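Local coordinates for protein uncharacterized tRNA/rRNA methyltransferase HI0380 (Haemophilus influenzae, PDB 3ILK) that probably methylates tRNA or rRNA using S-adenosyl-L-methionine, as a member of the TrmH family of SPOUT RNA methyltransferases, at residues A25-T30 with M147-V152. Numbering follows the deposited sequence.
Sequences ARAMKT and MAVQLV. With SO4 (sulfate ion), chain I.
Ala27 packs against Gln150 where segments 25-30 and 147-152 of two helices run nearly parallel (10°) on the parallel sheet of a SPOUT methyltransferase domain, the fold whose trefoil knot builds the cofactor site. The segment axes come within 8.3 Å, and the small methyl of Ala27 permits this: its CB sits 3.6 Å from Gln150 CA, and the CA atoms of the two residues are 4.7 Å apart. Toward the sheet the side chains that meet are apolar. Val149 CG1, set anti to its own nitrogen (chi1 174°), reaches Met28 CG at 3.7 Å; Met28 is a selenomethionine, and its side chain also touches Ile10 of strand 8-13, while Val149 rests on Leu12 and Phe113. Farther from the strands, Gln150 bends at chi2 (55°) and folds its amide back over Ala27, bringing NE2 to 3.5 Å from Ala27 CB. Leu143 of the second subunit, a probable S-adenosyl-L-methionine-binding residue, also packs on the Gln150 side chain. At the partly exposed margin of the helix pair, Arg26 makes no contact with 147-152 and reaches, its chain extended, a sulfate probably from the crystallisation liquor, also held by Asn20 and Asn144 of the second subunit. Arg26 NH1 bonds sulfate O3 at 2.7 Å, whereas the bond from NH2 is weak. Back at the buried seam, Thr30 OG1 donates to Ala27 O at 2.6 Å and lies 3.2 Å from Gln150 OE1.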
loop_
_atom_site.group_PDB
_atom_site.type_symbol
_atom_site.label_atom_id
_atom_site.label_comp_id
_atom_site.label_asym_id
_atom_site.label_seq_id
_atom_site.Cartn_x
_atom_site.Cartn_y
_atom_site.Cartn_z
ATOM N N ALA A 25 6.273 7.385 -20.882
ATOM C CA ALA A 25 6.174 6.050 -21.518
ATOM C C ALA A 25 6.655 4.963 -20.557
ATOM O O ALA A 25 6.007 3.943 -20.383
ATOM C CB ALA A 25 7.036 5.998 -22.781
ATOM N N ARG A 26 7.811 5.190 -19.946
ATOM C CA ARG A 26 8.273 4.315 -18.840
ATOM C C ARG A 26 7.217 4.141 -17.713
ATOM O O ARG A 26 6.836 2.990 -17.382
ATOM C CB ARG A 26 9.653 4.811 -18.334
ATOM C CG ARG A 26 10.314 3.923 -17.265
ATOM C CD ARG A 26 11.542 4.604 -16.717
ATOM N NE ARG A 26 12.363 3.713 -15.877
ATOM C CZ ARG A 26 13.511 4.061 -15.311
ATOM N NH1 ARG A 26 14.009 5.267 -15.494
ATOM N NH2 ARG A 26 14.166 3.197 -14.571
ATOM N N ALA A 27 6.715 5.251 -17.144
ATOM C CA ALA A 27 5.658 5.182 -16.090
ATOM C C ALA A 27 4.440 4.341 -16.523
ATOM O O ALA A 27 4.021 3.420 -15.811
ATOM C CB ALA A 27 5.194 6.603 -15.625
HETATM N N MSE A 28 3.945 4.609 -17.711
HETATM C CA MSE A 28 2.885 3.803 -18.308
HETATM C C MSE A 28 3.191 2.290 -18.365
HETATM O O MSE A 28 2.309 1.444 -18.010
HETATM C CB MSE A 28 2.605 4.268 -19.743
HETATM C CG MSE A 28 2.067 5.686 -19.858
HETATM SE SE MSE A 28 1.911 6.343 -21.672
HETATM C CE MSE A 28 0.811 5.042 -22.548
ATOM N N LYS A 29 4.355 1.942 -18.908
ATOM C CA LYS A 29 4.713 0.549 -19.061
ATOM C C LYS A 29 4.837 -0.175 -17.712
ATOM O O LYS A 29 4.494 -1.348 -17.628
ATOM C CB LYS A 29 5.997 0.369 -19.899
ATOM C CG LYS A 29 6.250 -1.096 -20.350
ATOM C CD LYS A 29 7.407 -1.183 -21.283
ATOM C CE LYS A 29 7.603 -2.603 -21.826
ATOM N NZ LYS A 29 8.675 -2.603 -22.825
ATOM N N THR A 30 5.314 0.505 -16.668
ATOM C CA THR A 30 5.435 -0.144 -15.363
ATOM C C THR A 30 4.048 -0.572 -14.895
ATOM O O THR A 30 3.948 -1.419 -14.045
ATOM C CB THR A 30 6.049 0.776 -14.244
ATOM O OG1 THR A 30 5.208 1.918 -14.024
ATOM C CG2 THR A 30 7.416 1.255 -14.605
HETATM N N MSE A 147 5.511 12.295 -13.159
HETATM C CA MSE A 147 5.006 12.014 -11.810
HETATM C C MSE A 147 3.491 11.844 -11.916
HETATM O O MSE A 147 2.935 10.881 -11.376
HETATM C CB MSE A 147 5.347 13.171 -10.831
HETATM C CG MSE A 147 6.813 13.331 -10.469
HETATM SE SE MSE A 147 7.310 15.066 -9.552
HETATM C CE MSE A 147 9.157 14.488 -8.992
ATOM N N ALA A 148 2.829 12.750 -12.654
ATOM C CA ALA A 148 1.390 12.670 -12.769
ATOM C C ALA A 148 0.921 11.396 -13.491
ATOM O O ALA A 148 -0.060 10.761 -13.079
ATOM C CB ALA A 148 0.800 13.950 -13.399
ATOM N N VAL A 149 1.612 11.035 -14.565
ATOM C CA VAL A 149 1.259 9.845 -15.326
ATOM C C VAL A 149 1.515 8.587 -14.492
ATOM O O VAL A 149 0.675 7.710 -14.459
ATOM C CB VAL A 149 1.998 9.804 -16.712
ATOM C CG1 VAL A 149 1.733 8.447 -17.481
ATOM C CG2 VAL A 149 1.556 11.053 -17.581
ATOM N N GLN A 150 2.671 8.524 -13.828
ATOM C CA GLN A 150 3.000 7.402 -12.910
ATOM C C GLN A 150 1.838 7.198 -11.938
ATOM O O GLN A 150 1.312 6.086 -11.840
ATOM C CB GLN A 150 4.298 7.692 -12.158
ATOM C CG GLN A 150 4.932 6.507 -11.365
ATOM C CD GLN A 150 5.204 5.242 -12.182
ATOM O OE1 GLN A 150 4.328 4.386 -12.267
ATOM N NE2 GLN A 150 6.444 5.072 -12.719
ATOM N N LEU A 151 1.390 8.272 -11.276
ATOM C CA LEU A 151 0.378 8.114 -10.218
ATOM C C LEU A 151 -0.952 7.728 -10.779
ATOM O O LEU A 151 -1.666 6.886 -10.203
ATOM C CB LEU A 151 0.178 9.403 -9.409
ATOM C CG LEU A 151 1.204 9.886 -8.404
ATOM C CD1 LEU A 151 0.509 10.812 -7.439
ATOM C CD2 LEU A 151 1.795 8.712 -7.642
ATOM N N VAL A 152 -1.317 8.312 -11.910
ATOM C CA VAL A 152 -2.700 7.992 -12.466
ATOM C C VAL A 152 -2.692 6.532 -12.970
ATOM O O VAL A 152 -3.672 5.774 -12.777
ATOM C CB VAL A 152 -3.042 8.940 -13.628
ATOM C CG1 VAL A 152 -4.301 8.461 -14.414
ATOM C CG2 VAL A 152 -3.209 10.369 -13.114
HETATM S S SO4 I . 17.241 5.697 -13.819
HETATM O O1 SO4 I . 17.462 4.458 -14.542
HETATM O O2 SO4 I . 17.682 6.828 -14.642
HETATM O O3 SO4 I . 15.821 5.865 -13.546
HETATM O O4 SO4 I . 17.966 5.718 -12.566
#